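Local coordinates for protein GDP-6-deoxy-D-mannose reductase (Pseudomonas aeruginosa, PDB 6X3B) that probably reduces GDP-4-dehydro-6-deoxy-D-mannose to GDP-rhamnose with NADPH, a step in making the bacterial lipopolysaccharide O-antigen, at residues A[26-31]-A[79-84]; A[121-126]-A[176-181]; A[260-265]-A[311-316]; A[220-225]-A[251-256]. All coordinates share one frame; numbering follows the deposited sequence.

Contacts 1, 2 and 4 reach one central sheet, whereas contact 3 pairs two helices. Contacts 1 and 2, with centres about 12 Å apart, both touch NADPH and are joined directly, His79 N lying 3.0 Å from Leu121 O on the adjacent strand. Contact 2 passes to contact 4, about 15 Å away between centres, through the neighbouring strands 172-182 and 219-224, where Asn180 O is 2.9 Å from Leu223 N. Contacts 4 and 3 share helix 255-266, and their centres are about 14 Å apart. Distance from the cofactor grows along this series: the Phe222 side chain of contact 4 is about 8 Å from NADPH, and the Ile313 side chain of contact 3 about 11 Å.

Contact 1 (A[26-31]-A[79-84]); sequences FVTGLS and HLAGQT. With NDP (NADPH dihydro-nicotinamide-adenine-dinucleotide phosphate), chain E.
Thr28 OG1 meets the start of 79-84 at three nitrogens. It shares a 2.8 Å hydrogen bond with His79 ND1, approaching the imidazole at its edge, near the ring plane. It also accepts from Ala81 N at 3.0 Å along a nearly straight path (N-H...O 166°), while the bond from Leu80 N is bent and weak. A chi1 of 71° sets OG1 between the Thr28 backbone N and carbonyl carbon, turned to the bend that follows strand 76-79. On the far edge of the imidazole, NE2 is bonded to Thr104, which helps fix the ring's rotation.

This buried part is closely packed. Gly29 N lies 3.5 Å from Ala81 CB, the glycine adopting a positive phi, and Val27 CG1 meets Leu80 CD1 at 3.7 Å. By contrast, Leu30 and Ser31 run away from 79-84 toward solvent, and the cofactor spans the diverging chains. Ser31 OG is 2.7 Å from NADPH O3B, Gly82 N donates to O4B, and Leu80 O accepts from O3D at 2.9 Å.

The chemistry implies division of labour in this Rossmann-type site: one threonine hydroxyl ties the two chains together, while the Ser31 hydroxyl and the backbone of Leu80 and Gly82 bind the two riboses of the dinucleotide, with Thr84 OG1 on a phosphate oxygen.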
# COMPACT_ATOMS: atom_id res chain seq x y z
N PHE A 26 -18.33 -9.00 -14.77
CA PHE A 26 -17.22 -8.76 -15.67
C PHE A 26 -15.93 -9.17 -14.97
O PHE A 26 -15.73 -8.86 -13.80
CB PHE A 26 -17.14 -7.29 -16.11
CG PHE A 26 -16.07 -7.02 -17.15
CD1 PHE A 26 -16.36 -7.13 -18.52
CD2 PHE A 26 -14.79 -6.68 -16.76
CE1 PHE A 26 -15.36 -6.90 -19.47
CE2 PHE A 26 -13.78 -6.43 -17.70
CZ PHE A 26 -14.07 -6.56 -19.06
N VAL A 27 -15.06 -9.89 -15.70
CA VAL A 27 -13.81 -10.42 -15.16
C VAL A 27 -12.66 -9.92 -16.03
O VAL A 27 -12.66 -10.16 -17.25
CB VAL A 27 -13.81 -11.95 -15.10
CG1 VAL A 27 -12.48 -12.45 -14.52
CG2 VAL A 27 -14.99 -12.47 -14.26
N THR A 28 -11.70 -9.24 -15.43
CA THR A 28 -10.46 -8.96 -16.15
C THR A 28 -9.54 -10.16 -16.05
O THR A 28 -9.67 -10.99 -15.16
CB THR A 28 -9.73 -7.73 -15.58
OG1 THR A 28 -9.18 -8.07 -14.29
CG2 THR A 28 -10.69 -6.54 -15.44
N GLY A 29 -8.58 -10.23 -16.98
CA GLY A 29 -7.62 -11.32 -16.92
C GLY A 29 -8.18 -12.66 -17.31
O GLY A 29 -7.65 -13.70 -16.90
N LEU A 30 -9.27 -12.68 -18.07
CA LEU A 30 -9.89 -13.96 -18.41
C LEU A 30 -8.95 -14.88 -19.18
O LEU A 30 -9.13 -16.10 -19.15
CB LEU A 30 -11.17 -13.72 -19.22
CG LEU A 30 -12.41 -13.49 -18.35
CD1 LEU A 30 -13.55 -13.02 -19.24
CD2 LEU A 30 -12.79 -14.73 -17.54
N SER A 31 -7.94 -14.33 -19.86
CA SER A 31 -7.04 -15.18 -20.63
C SER A 31 -5.91 -15.79 -19.81
O SER A 31 -5.17 -16.63 -20.34
CB SER A 31 -6.46 -14.38 -21.80
OG SER A 31 -5.48 -13.46 -21.35
N HIS A 79 -11.31 -8.59 -10.51
CA HIS A 79 -10.15 -8.01 -11.17
C HIS A 79 -8.98 -8.95 -10.91
O HIS A 79 -8.40 -8.94 -9.82
CB HIS A 79 -9.89 -6.59 -10.65
CG HIS A 79 -8.66 -5.95 -11.22
ND1 HIS A 79 -8.25 -6.13 -12.53
CD2 HIS A 79 -7.74 -5.13 -10.64
CE1 HIS A 79 -7.14 -5.44 -12.73
NE2 HIS A 79 -6.80 -4.83 -11.61
N LEU A 80 -8.66 -9.78 -11.91
CA LEU A 80 -7.54 -10.71 -11.89
C LEU A 80 -6.32 -10.19 -12.64
O LEU A 80 -5.20 -10.59 -12.31
CB LEU A 80 -7.95 -12.04 -12.54
CG LEU A 80 -9.05 -12.90 -11.92
CD1 LEU A 80 -9.56 -13.95 -12.92
CD2 LEU A 80 -8.51 -13.58 -10.67
N ALA A 81 -6.51 -9.31 -13.61
CA ALA A 81 -5.46 -9.02 -14.59
C ALA A 81 -4.28 -8.28 -13.97
O ALA A 81 -4.45 -7.39 -13.12
CB ALA A 81 -6.02 -8.20 -15.74
N GLY A 82 -3.09 -8.60 -14.43
CA GLY A 82 -1.92 -7.88 -13.97
C GLY A 82 -0.64 -8.63 -14.27
O GLY A 82 -0.63 -9.67 -14.94
N GLN A 83 0.44 -8.08 -13.73
CA GLN A 83 1.78 -8.61 -13.88
C GLN A 83 2.01 -9.48 -12.64
O GLN A 83 2.06 -8.96 -11.52
CB GLN A 83 2.78 -7.46 -13.99
CG GLN A 83 4.12 -7.85 -14.65
CD GLN A 83 4.77 -9.00 -13.93
OE1 GLN A 83 4.60 -10.16 -14.29
NE2 GLN A 83 5.48 -8.68 -12.83
N THR A 84 2.10 -10.79 -12.82
CA THR A 84 1.97 -11.69 -11.69
C THR A 84 3.26 -12.45 -11.39
O THR A 84 3.25 -13.35 -10.54
CB THR A 84 0.84 -12.69 -11.93
OG1 THR A 84 1.24 -13.59 -12.98
CG2 THR A 84 -0.43 -11.95 -12.36
PA NDP E . -1.64 -14.67 -15.24
O1A NDP E . -0.33 -13.96 -15.30
O2A NDP E . -1.70 -16.10 -15.66
O5B NDP E . -2.74 -13.83 -16.06
C5B NDP E . -2.65 -12.39 -16.07
C4B NDP E . -3.77 -11.83 -16.91
O4B NDP E . -3.71 -10.38 -16.90
C3B NDP E . -3.77 -12.25 -18.39
O3B NDP E . -5.09 -12.53 -18.84
C2B NDP E . -3.18 -11.03 -19.08
O2B NDP E . -3.66 -10.93 -20.42
C1B NDP E . -3.75 -9.91 -18.22
N9A NDP E . -3.01 -8.66 -18.30
C8A NDP E . -1.69 -8.47 -17.95
N7A NDP E . -1.28 -7.24 -18.14
C5A NDP E . -2.40 -6.57 -18.63
C6A NDP E . -2.62 -5.24 -19.03
N6A NDP E . -1.65 -4.33 -18.97
N1A NDP E . -3.85 -4.90 -19.48
C2A NDP E . -4.78 -5.86 -19.52
N3A NDP E . -4.70 -7.14 -19.18
C4A NDP E . -3.47 -7.44 -18.74
O3 NDP E . -2.22 -14.55 -13.75
PN NDP E . -2.91 -15.65 -12.82
O1N NDP E . -4.19 -16.09 -13.46
O2N NDP E . -1.90 -16.70 -12.48
O5D NDP E . -3.24 -14.79 -11.51
C5D NDP E . -4.56 -14.20 -11.38
C4D NDP E . -4.57 -13.28 -10.19
O4D NDP E . -4.28 -14.05 -8.99
C3D NDP E . -3.53 -12.14 -10.22
O3D NDP E . -4.07 -10.94 -9.67
C2D NDP E . -2.41 -12.71 -9.35
O2D NDP E . -1.60 -11.71 -8.77
C1D NDP E . -3.19 -13.50 -8.30
N1N NDP E . -2.39 -14.60 -7.71
C2N NDP E . -2.10 -15.74 -8.42
C3N NDP E . -1.51 -16.82 -7.85
C7N NDP E . -1.00 -17.89 -8.73
O7N NDP E . -0.38 -18.85 -8.25
N7N NDP E . -1.23 -17.79 -10.03
C4N NDP E . -1.40 -16.87 -6.36
C5N NDP E . -1.68 -15.58 -5.70
C6N NDP E . -1.92 -14.50 -6.42
P2B NDP E . -2.45 -11.05 -21.48
O1X NDP E . -3.10 -10.92 -22.85
O2X NDP E . -1.49 -9.92 -21.20
O3X NDP E . -1.81 -12.41 -21.27

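Contact 2 (A[121-126]-A[176-181]); sequences LYISSG and ARPFNH. With NDP (NADPH dihydro-nicotinamide-adenine-dinucleotide phosphate), chain E.
Gly126 packs its CA over a face of the Phe179 ring, a CH-pi contact made by a backbone carbon and coupled to a steeply angled hydrogen bond: CA lies 4.0 Å from the ring centroid and 15° off the normal. A chi1 of -74° swings the ring back to the glycine although the CB of Phe179 points away from it. Beside this contact, Gly126 N donates to Pro178 O at 2.7 Å from well above the carbonyl plane.

Further back the pairing is regular and parallel. Ala176 N bonds Tyr122 O at 3.1 Å, and Ser124 N bonds Ala176 O at 2.8 Å. The CB of Ala176 packs against two methyl groups, Ile123 CD1 at 3.9 Å and Leu121 CD1. Past Ser124 the order breaks: Pro178 CD sits 3.5 Å from Ser124 O, and this buried oxygen and Ser125 N have no hydrogen-bonding partner in the model. The loop ends of the two strands border the nicotinamide. His181 turns one ring face to C3N and brings ND1 within 3.3 Å of C4N, the hydride-carrying carbon; an ND1 bond to Phe179 O, close to the imidazole plane, holds that ring in place.

Strand 119-123 lies between strands 76-79 and 172-182. Helix 150-169 covers the face bearing Tyr122 and contributes Glu159, which holds both Ser124 OG and Arg177, as well as Tyr151 and Lys155, the YxxxK pair of this family, both bonded to NADPH. Helix 225-238 packs against Leu121, Ile123 and Pro178 on the other face.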
# COMPACT_ATOMS: atom_id res chain seq x y z
N LEU A 121 -14.39 -6.92 -6.59
CA LEU A 121 -13.55 -7.84 -5.83
C LEU A 121 -12.14 -7.76 -6.41
O LEU A 121 -11.89 -8.19 -7.54
CB LEU A 121 -14.11 -9.26 -5.88
CG LEU A 121 -13.16 -10.36 -5.39
CD1 LEU A 121 -12.79 -10.14 -3.90
CD2 LEU A 121 -13.79 -11.74 -5.60
N TYR A 122 -11.22 -7.20 -5.63
CA TYR A 122 -9.82 -7.09 -6.02
C TYR A 122 -9.09 -8.34 -5.57
O TYR A 122 -9.21 -8.75 -4.41
CB TYR A 122 -9.17 -5.85 -5.41
CG TYR A 122 -7.72 -5.83 -5.76
CD1 TYR A 122 -7.33 -5.60 -7.07
CD2 TYR A 122 -6.74 -6.15 -4.81
CE1 TYR A 122 -5.99 -5.62 -7.43
CE2 TYR A 122 -5.40 -6.17 -5.16
CZ TYR A 122 -5.04 -5.92 -6.48
OH TYR A 122 -3.71 -5.93 -6.85
N ILE A 123 -8.36 -8.97 -6.49
CA ILE A 123 -7.63 -10.19 -6.19
C ILE A 123 -6.19 -9.79 -5.88
O ILE A 123 -5.43 -9.39 -6.78
CB ILE A 123 -7.71 -11.22 -7.33
CG1 ILE A 123 -9.18 -11.66 -7.57
CG2 ILE A 123 -6.88 -12.46 -7.00
CD1 ILE A 123 -10.01 -11.91 -6.27
N SER A 124 -5.83 -9.90 -4.60
CA SER A 124 -4.48 -9.60 -4.13
C SER A 124 -3.68 -10.89 -4.07
O SER A 124 -3.75 -11.70 -5.00
CB SER A 124 -4.56 -8.90 -2.76
OG SER A 124 -3.29 -8.48 -2.28
N SER A 125 -2.91 -11.10 -3.00
CA SER A 125 -2.08 -12.29 -2.86
C SER A 125 -1.67 -12.45 -1.41
O SER A 125 -1.40 -11.46 -0.74
CB SER A 125 -0.83 -12.21 -3.73
OG SER A 125 0.08 -13.24 -3.37
N GLY A 126 -1.63 -13.69 -0.94
CA GLY A 126 -1.05 -13.95 0.38
C GLY A 126 0.41 -13.58 0.47
O GLY A 126 0.96 -13.56 1.58
N ALA A 176 -9.56 -10.16 -1.68
CA ALA A 176 -9.17 -11.52 -1.38
C ALA A 176 -7.66 -11.63 -1.44
O ALA A 176 -7.04 -11.10 -2.37
CB ALA A 176 -9.80 -12.49 -2.38
N ARG A 177 -7.06 -12.35 -0.48
CA ARG A 177 -5.63 -12.67 -0.46
C ARG A 177 -5.46 -14.17 -0.62
O ARG A 177 -5.40 -14.91 0.38
CB ARG A 177 -4.94 -12.18 0.83
CG ARG A 177 -4.89 -10.66 0.95
CD ARG A 177 -4.41 -10.20 2.33
NE ARG A 177 -4.22 -8.75 2.35
CZ ARG A 177 -3.97 -8.06 3.46
NH1 ARG A 177 -3.91 -8.69 4.63
NH2 ARG A 177 -3.78 -6.75 3.39
N PRO A 178 -5.42 -14.69 -1.84
CA PRO A 178 -5.26 -16.14 -2.01
C PRO A 178 -3.83 -16.56 -1.75
O PRO A 178 -2.88 -15.83 -2.08
CB PRO A 178 -5.64 -16.36 -3.48
CG PRO A 178 -5.25 -15.04 -4.14
CD PRO A 178 -5.60 -13.98 -3.12
N PHE A 179 -3.68 -17.74 -1.16
CA PHE A 179 -2.35 -18.29 -0.98
C PHE A 179 -2.04 -19.18 -2.18
O PHE A 179 -2.50 -18.89 -3.29
CB PHE A 179 -2.26 -18.98 0.40
CG PHE A 179 -2.21 -17.99 1.57
CD1 PHE A 179 -3.21 -17.04 1.74
CD2 PHE A 179 -1.15 -17.99 2.46
CE1 PHE A 179 -3.17 -16.12 2.80
CE2 PHE A 179 -1.10 -17.09 3.53
CZ PHE A 179 -2.12 -16.15 3.69
N ASN A 180 -1.20 -20.20 -1.99
CA ASN A 180 -0.73 -21.05 -3.12
C ASN A 180 -1.89 -21.69 -3.90
O ASN A 180 -2.82 -22.21 -3.26
CB ASN A 180 0.34 -22.04 -2.68
CG ASN A 180 1.65 -21.35 -2.35
OD1 ASN A 180 1.75 -20.67 -1.34
ND2 ASN A 180 2.64 -21.50 -3.21
N HIS A 181 -1.83 -21.67 -5.20
CA HIS A 181 -2.83 -22.26 -6.13
C HIS A 181 -2.25 -23.52 -6.77
O HIS A 181 -1.03 -23.55 -7.00
CB HIS A 181 -3.08 -21.35 -7.34
CG HIS A 181 -3.87 -20.11 -7.11
ND1 HIS A 181 -3.63 -19.26 -6.06
CD2 HIS A 181 -4.84 -19.53 -7.85
CE1 HIS A 181 -4.44 -18.23 -6.13
NE2 HIS A 181 -5.19 -18.37 -7.22
PA NDP E . -1.64 -14.67 -15.24
O1A NDP E . -0.33 -13.96 -15.30
O2A NDP E . -1.70 -16.10 -15.66
O5B NDP E . -2.74 -13.83 -16.06
C5B NDP E . -2.65 -12.39 -16.07
C4B NDP E . -3.77 -11.83 -16.91
O4B NDP E . -3.71 -10.38 -16.90
C3B NDP E . -3.77 -12.25 -18.39
O3B NDP E . -5.09 -12.53 -18.84
C2B NDP E . -3.18 -11.03 -19.08
O2B NDP E . -3.66 -10.93 -20.42
C1B NDP E . -3.75 -9.91 -18.22
N9A NDP E . -3.01 -8.66 -18.30
C8A NDP E . -1.69 -8.47 -17.95
N7A NDP E . -1.28 -7.24 -18.14
C5A NDP E . -2.40 -6.57 -18.63
C6A NDP E . -2.62 -5.24 -19.03
N6A NDP E . -1.65 -4.33 -18.97
N1A NDP E . -3.85 -4.90 -19.48
C2A NDP E . -4.78 -5.86 -19.52
N3A NDP E . -4.70 -7.14 -19.18
C4A NDP E . -3.47 -7.44 -18.74
O3 NDP E . -2.22 -14.55 -13.75
PN NDP E . -2.91 -15.65 -12.82
O1N NDP E . -4.19 -16.09 -13.46
O2N NDP E . -1.90 -16.70 -12.48
O5D NDP E . -3.24 -14.79 -11.51
C5D NDP E . -4.56 -14.20 -11.38
C4D NDP E . -4.57 -13.28 -10.19
O4D NDP E . -4.28 -14.05 -8.99
C3D NDP E . -3.53 -12.14 -10.22
O3D NDP E . -4.07 -10.94 -9.67
C2D NDP E . -2.41 -12.71 -9.35
O2D NDP E . -1.60 -11.71 -8.77
C1D NDP E . -3.19 -13.50 -8.30
N1N NDP E . -2.39 -14.60 -7.71
C2N NDP E . -2.10 -15.74 -8.42
C3N NDP E . -1.51 -16.82 -7.85
C7N NDP E . -1.00 -17.89 -8.73
O7N NDP E . -0.38 -18.85 -8.25
N7N NDP E . -1.23 -17.79 -10.03
C4N NDP E . -1.40 -16.87 -6.36
C5N NDP E . -1.68 -15.58 -5.70
C6N NDP E . -1.92 -14.50 -6.42
P2B NDP E . -2.45 -11.05 -21.48
O1X NDP E . -3.10 -10.92 -22.85
O2X NDP E . -1.49 -9.92 -21.20
O3X NDP E . -1.81 -12.41 -21.27

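Contact 3 (A[260-265]-A[311-316]); sequences ELLADI and RAILSD
Leu314 is the main bump of this helix pair, entering the hollow between Leu262 and Ile265, which stand three residues apart on helix 255-266. Its branches divide the work. Leu314 CD1 reaches to 3.5 Å from the backbone Leu262 O and 3.7 Å from Ile265 CG2, while Leu314 CG meets Leu262 CD2 at 3.6 Å. With CG anti to its carbonyl carbon (chi1 -79°), Leu314 carries its branches toward Leu262, and the two leucines pass each other at a slant.

In the reverse direction, Ile265 presses chiefly its CG2 branch between Leu314 and Arg311. Ile265 CG2 lies 3.9 Å from Arg311 CG, the two side chains running roughly at right angles. Arg311 joins through its methylenes CB and CG; the chain bends only beyond them, at chi3 (45°). Leu262 CD2 also makes a wider approach to Ile313 CD1, 4.3 Å. No hydrogen bond crosses; shape and apolar contact carry the pairing.

The segment axes come within 10.1 Å at an angle of 58°, concentrating contact around the Leu262-Ile265-Leu314 trio. Helix 191-203 closes the third side: its Ile199 touches both Leu262 and Leu314, and Ile192 and Ala196 pack on Ile313, making a three-helix cluster.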
# COMPACT_ATOMS: atom_id res chain seq x y z
N GLU A 260 6.41 -36.42 -3.68
CA GLU A 260 6.26 -37.86 -3.52
C GLU A 260 4.86 -38.32 -3.92
O GLU A 260 4.71 -39.38 -4.55
CB GLU A 260 6.57 -38.25 -2.07
CG GLU A 260 8.09 -38.25 -1.78
CD GLU A 260 8.40 -38.41 -0.32
OE1 GLU A 260 8.94 -39.47 0.08
OE2 GLU A 260 8.11 -37.46 0.45
N LEU A 261 3.82 -37.55 -3.56
CA LEU A 261 2.47 -37.93 -3.95
C LEU A 261 2.28 -37.84 -5.46
O LEU A 261 1.56 -38.66 -6.05
CB LEU A 261 1.44 -37.07 -3.21
CG LEU A 261 -0.04 -37.40 -3.44
CD1 LEU A 261 -0.32 -38.86 -3.12
CD2 LEU A 261 -0.95 -36.48 -2.59
N LEU A 262 2.91 -36.86 -6.11
CA LEU A 262 2.87 -36.81 -7.57
C LEU A 262 3.47 -38.07 -8.18
O LEU A 262 2.87 -38.69 -9.07
CB LEU A 262 3.60 -35.57 -8.08
CG LEU A 262 2.87 -34.23 -8.12
CD1 LEU A 262 3.89 -33.12 -8.40
CD2 LEU A 262 1.77 -34.21 -9.17
N ALA A 263 4.67 -38.46 -7.73
CA ALA A 263 5.30 -39.69 -8.21
C ALA A 263 4.40 -40.90 -7.98
O ALA A 263 4.27 -41.75 -8.86
CB ALA A 263 6.65 -39.89 -7.52
N ASP A 264 3.78 -40.98 -6.80
CA ASP A 264 2.89 -42.10 -6.50
C ASP A 264 1.71 -42.12 -7.46
O ASP A 264 1.36 -43.17 -8.02
CB ASP A 264 2.42 -42.01 -5.05
CG ASP A 264 1.75 -43.28 -4.56
OD1 ASP A 264 1.94 -44.34 -5.20
OD2 ASP A 264 1.01 -43.23 -3.55
N ILE A 265 1.08 -40.96 -7.68
CA ILE A 265 -0.05 -40.90 -8.61
C ILE A 265 0.39 -41.30 -10.01
O ILE A 265 -0.35 -41.98 -10.74
CB ILE A 265 -0.67 -39.49 -8.59
CG1 ILE A 265 -1.32 -39.21 -7.23
CG2 ILE A 265 -1.72 -39.32 -9.72
CD1 ILE A 265 -1.54 -37.71 -6.95
N ARG A 311 -3.45 -35.10 -9.30
CA ARG A 311 -3.78 -35.94 -10.45
C ARG A 311 -4.21 -35.08 -11.63
O ARG A 311 -3.81 -35.34 -12.77
CB ARG A 311 -4.88 -36.93 -10.09
CG ARG A 311 -5.09 -38.02 -11.14
CD ARG A 311 -6.03 -39.10 -10.65
NE ARG A 311 -7.20 -38.50 -10.01
CZ ARG A 311 -7.52 -38.66 -8.73
NH1 ARG A 311 -6.79 -39.44 -7.95
NH2 ARG A 311 -8.61 -38.08 -8.26
N ALA A 312 -4.98 -34.03 -11.35
CA ALA A 312 -5.47 -33.17 -12.42
C ALA A 312 -4.32 -32.52 -13.16
O ALA A 312 -4.31 -32.49 -14.40
CB ALA A 312 -6.45 -32.13 -11.85
N ILE A 313 -3.30 -32.03 -12.44
CA ILE A 313 -2.20 -31.39 -13.17
C ILE A 313 -1.34 -32.41 -13.91
O ILE A 313 -0.80 -32.11 -14.98
CB ILE A 313 -1.34 -30.47 -12.27
CG1 ILE A 313 -0.65 -31.24 -11.15
CG2 ILE A 313 -2.17 -29.33 -11.72
CD1 ILE A 313 0.35 -30.37 -10.35
N LEU A 314 -1.20 -33.63 -13.38
CA LEU A 314 -0.47 -34.67 -14.12
C LEU A 314 -1.21 -35.05 -15.40
O LEU A 314 -0.60 -35.17 -16.47
CB LEU A 314 -0.24 -35.90 -13.26
CG LEU A 314 0.89 -35.86 -12.25
CD1 LEU A 314 0.72 -37.04 -11.29
CD2 LEU A 314 2.28 -35.88 -12.92
N SER A 315 -2.53 -35.24 -15.31
CA SER A 315 -3.33 -35.60 -16.47
C SER A 315 -3.26 -34.53 -17.55
O SER A 315 -3.21 -34.84 -18.74
CB SER A 315 -4.80 -35.83 -16.09
OG SER A 315 -4.91 -36.77 -15.04
N ASP A 316 -3.33 -33.27 -17.14
CA ASP A 316 -3.23 -32.20 -18.12
C ASP A 316 -1.91 -32.27 -18.87
O ASP A 316 -1.87 -32.12 -20.10
CB ASP A 316 -3.38 -30.84 -17.44
CG ASP A 316 -3.33 -29.70 -18.44
OD1 ASP A 316 -4.27 -29.60 -19.26
OD2 ASP A 316 -2.35 -28.93 -18.41

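Contact 4 (A[220-225]-A[251-256]); sequences RDFLDV and QEQKIR
Arg220 and Gln253 form an antiparallel hydrogen-bonded pair that satisfies both backbone groups of each residue: Arg220 N donates to Gln253 O at 3.0 Å, and Gln253 N to Arg220 O at 2.9 Å (N-H...O 166°). Two residues along from Arg220, at Phe222, a water replaces direct pairing. It accepts from Phe222 N at 2.9 Å and from Gln253 NE2, and donates to Gln251 O at 2.8 Å, so a single molecule serves two donors and an acceptor where the chains separate. The Gln253 side chain folds at chi2 (-100°), bringing its amide to this water. Gln251 O also receives a CA-H...O contact from Asp221 CA, 3.6 Å away.

The charged groups find partners beyond the two segments. Asp221 takes Ser249 OG and the backbone nitrogens of Gly250 and Gly289, while Glu252 forms salt bridges with Arg286 and Arg288. Apolar contact completes the interface: Ile255 CD1 meets the Phe222 ring at its edge, 3.6 Å from CZ, and Gln253 CG lies 3.7 Å from Phe222 CD2.

The strand axes stand 104° apart, consistent with the short pairing. Strand 219-224 borders strand 172-182 on its other side, and Asp224 N-caps helix 225-238. Strand 252-254 runs straight into helix 255-266, whose Leu258 packs on Phe222, while Ile255 rests against helix 191-203.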
# COMPACT_ATOMS: atom_id res chain seq x y z
N ARG A 220 3.81 -25.01 2.58
CA ARG A 220 3.01 -23.89 2.11
C ARG A 220 1.54 -24.27 2.18
O ARG A 220 1.17 -25.44 2.33
CB ARG A 220 3.39 -23.48 0.67
CG ARG A 220 4.81 -22.91 0.51
CD ARG A 220 4.92 -21.51 1.13
NE ARG A 220 6.22 -20.87 0.88
CZ ARG A 220 7.26 -20.96 1.70
NH1 ARG A 220 7.17 -21.70 2.80
NH2 ARG A 220 8.40 -20.35 1.41
N ASP A 221 0.69 -23.26 2.08
CA ASP A 221 -0.76 -23.44 2.12
C ASP A 221 -1.28 -23.45 0.68
O ASP A 221 -1.24 -22.42 0.00
CB ASP A 221 -1.39 -22.29 2.92
CG ASP A 221 -2.87 -22.48 3.16
OD1 ASP A 221 -3.55 -22.99 2.23
OD2 ASP A 221 -3.35 -22.09 4.27
N PHE A 222 -1.80 -24.61 0.23
CA PHE A 222 -2.28 -24.80 -1.14
C PHE A 222 -3.79 -24.98 -1.23
O PHE A 222 -4.40 -25.64 -0.38
CB PHE A 222 -1.64 -26.05 -1.78
CG PHE A 222 -0.16 -25.94 -2.00
CD1 PHE A 222 0.34 -25.42 -3.19
CD2 PHE A 222 0.74 -26.41 -1.05
CE1 PHE A 222 1.72 -25.33 -3.39
CE2 PHE A 222 2.11 -26.32 -1.26
CZ PHE A 222 2.59 -25.78 -2.42
N LEU A 223 -4.37 -24.46 -2.32
CA LEU A 223 -5.74 -24.75 -2.74
C LEU A 223 -5.77 -25.12 -4.21
O LEU A 223 -5.02 -24.56 -5.02
CB LEU A 223 -6.66 -23.53 -2.53
CG LEU A 223 -7.06 -23.15 -1.11
CD1 LEU A 223 -7.75 -21.80 -1.12
CD2 LEU A 223 -7.98 -24.22 -0.53
N ASP A 224 -6.66 -26.04 -4.58
CA ASP A 224 -6.98 -26.19 -5.99
C ASP A 224 -7.56 -24.89 -6.52
O ASP A 224 -8.31 -24.20 -5.83
CB ASP A 224 -8.00 -27.32 -6.21
CG ASP A 224 -8.09 -27.73 -7.67
OD1 ASP A 224 -8.86 -27.12 -8.44
OD2 ASP A 224 -7.35 -28.66 -8.05
N VAL A 225 -7.24 -24.57 -7.78
CA VAL A 225 -7.76 -23.34 -8.39
C VAL A 225 -9.28 -23.30 -8.35
O VAL A 225 -9.87 -22.22 -8.26
CB VAL A 225 -7.22 -23.20 -9.83
CG1 VAL A 225 -7.65 -24.38 -10.70
CG2 VAL A 225 -7.63 -21.86 -10.45
N GLN A 251 -4.17 -25.56 5.85
CA GLN A 251 -3.35 -26.75 6.03
C GLN A 251 -1.99 -26.54 5.39
O GLN A 251 -1.90 -26.10 4.24
CB GLN A 251 -4.03 -27.98 5.43
CG GLN A 251 -5.39 -28.26 6.04
CD GLN A 251 -5.63 -29.74 6.23
OE1 GLN A 251 -5.74 -30.50 5.27
NE2 GLN A 251 -5.69 -30.16 7.49
N GLU A 252 -0.93 -26.86 6.13
CA GLU A 252 0.42 -26.88 5.57
C GLU A 252 0.68 -28.16 4.79
O GLU A 252 0.37 -29.25 5.26
CB GLU A 252 1.47 -26.78 6.68
CG GLU A 252 1.57 -25.44 7.31
CD GLU A 252 2.49 -25.45 8.49
OE1 GLU A 252 3.69 -25.78 8.32
OE2 GLU A 252 2.00 -25.14 9.60
N GLN A 253 1.29 -28.02 3.62
CA GLN A 253 1.81 -29.15 2.87
C GLN A 253 3.30 -28.97 2.64
O GLN A 253 3.73 -27.93 2.13
CB GLN A 253 1.13 -29.31 1.52
CG GLN A 253 -0.31 -28.91 1.52
CD GLN A 253 -1.23 -30.11 1.63
OE1 GLN A 253 -0.77 -31.24 1.77
NE2 GLN A 253 -2.52 -29.86 1.57
N LYS A 254 4.08 -29.99 2.99
CA LYS A 254 5.51 -30.00 2.67
C LYS A 254 5.72 -30.27 1.19
O LYS A 254 5.17 -31.23 0.63
CB LYS A 254 6.23 -31.06 3.50
CG LYS A 254 6.19 -30.81 4.99
CD LYS A 254 6.81 -31.96 5.75
CE LYS A 254 6.06 -32.20 7.04
NZ LYS A 254 5.90 -33.66 7.31
N ILE A 255 6.53 -29.43 0.55
CA ILE A 255 6.78 -29.57 -0.89
C ILE A 255 7.23 -30.99 -1.22
O ILE A 255 6.79 -31.58 -2.22
CB ILE A 255 7.81 -28.53 -1.36
CG1 ILE A 255 7.34 -27.11 -1.05
CG2 ILE A 255 8.11 -28.70 -2.83
CD1 ILE A 255 5.86 -26.89 -1.26
N ARG A 256 8.12 -31.56 -0.40
CA ARG A 256 8.66 -32.88 -0.68
C ARG A 256 7.57 -33.95 -0.67
O ARG A 256 7.57 -34.86 -1.51
CB ARG A 256 9.76 -33.22 0.33
CG ARG A 256 10.26 -34.65 0.23
CD ARG A 256 11.24 -34.96 1.33
NE ARG A 256 12.38 -34.05 1.30
CZ ARG A 256 13.42 -34.15 0.48
NH1 ARG A 256 13.48 -35.15 -0.40
NH2 ARG A 256 14.41 -33.27 0.54
O HOH W 1 -2.63 -26.92 1.70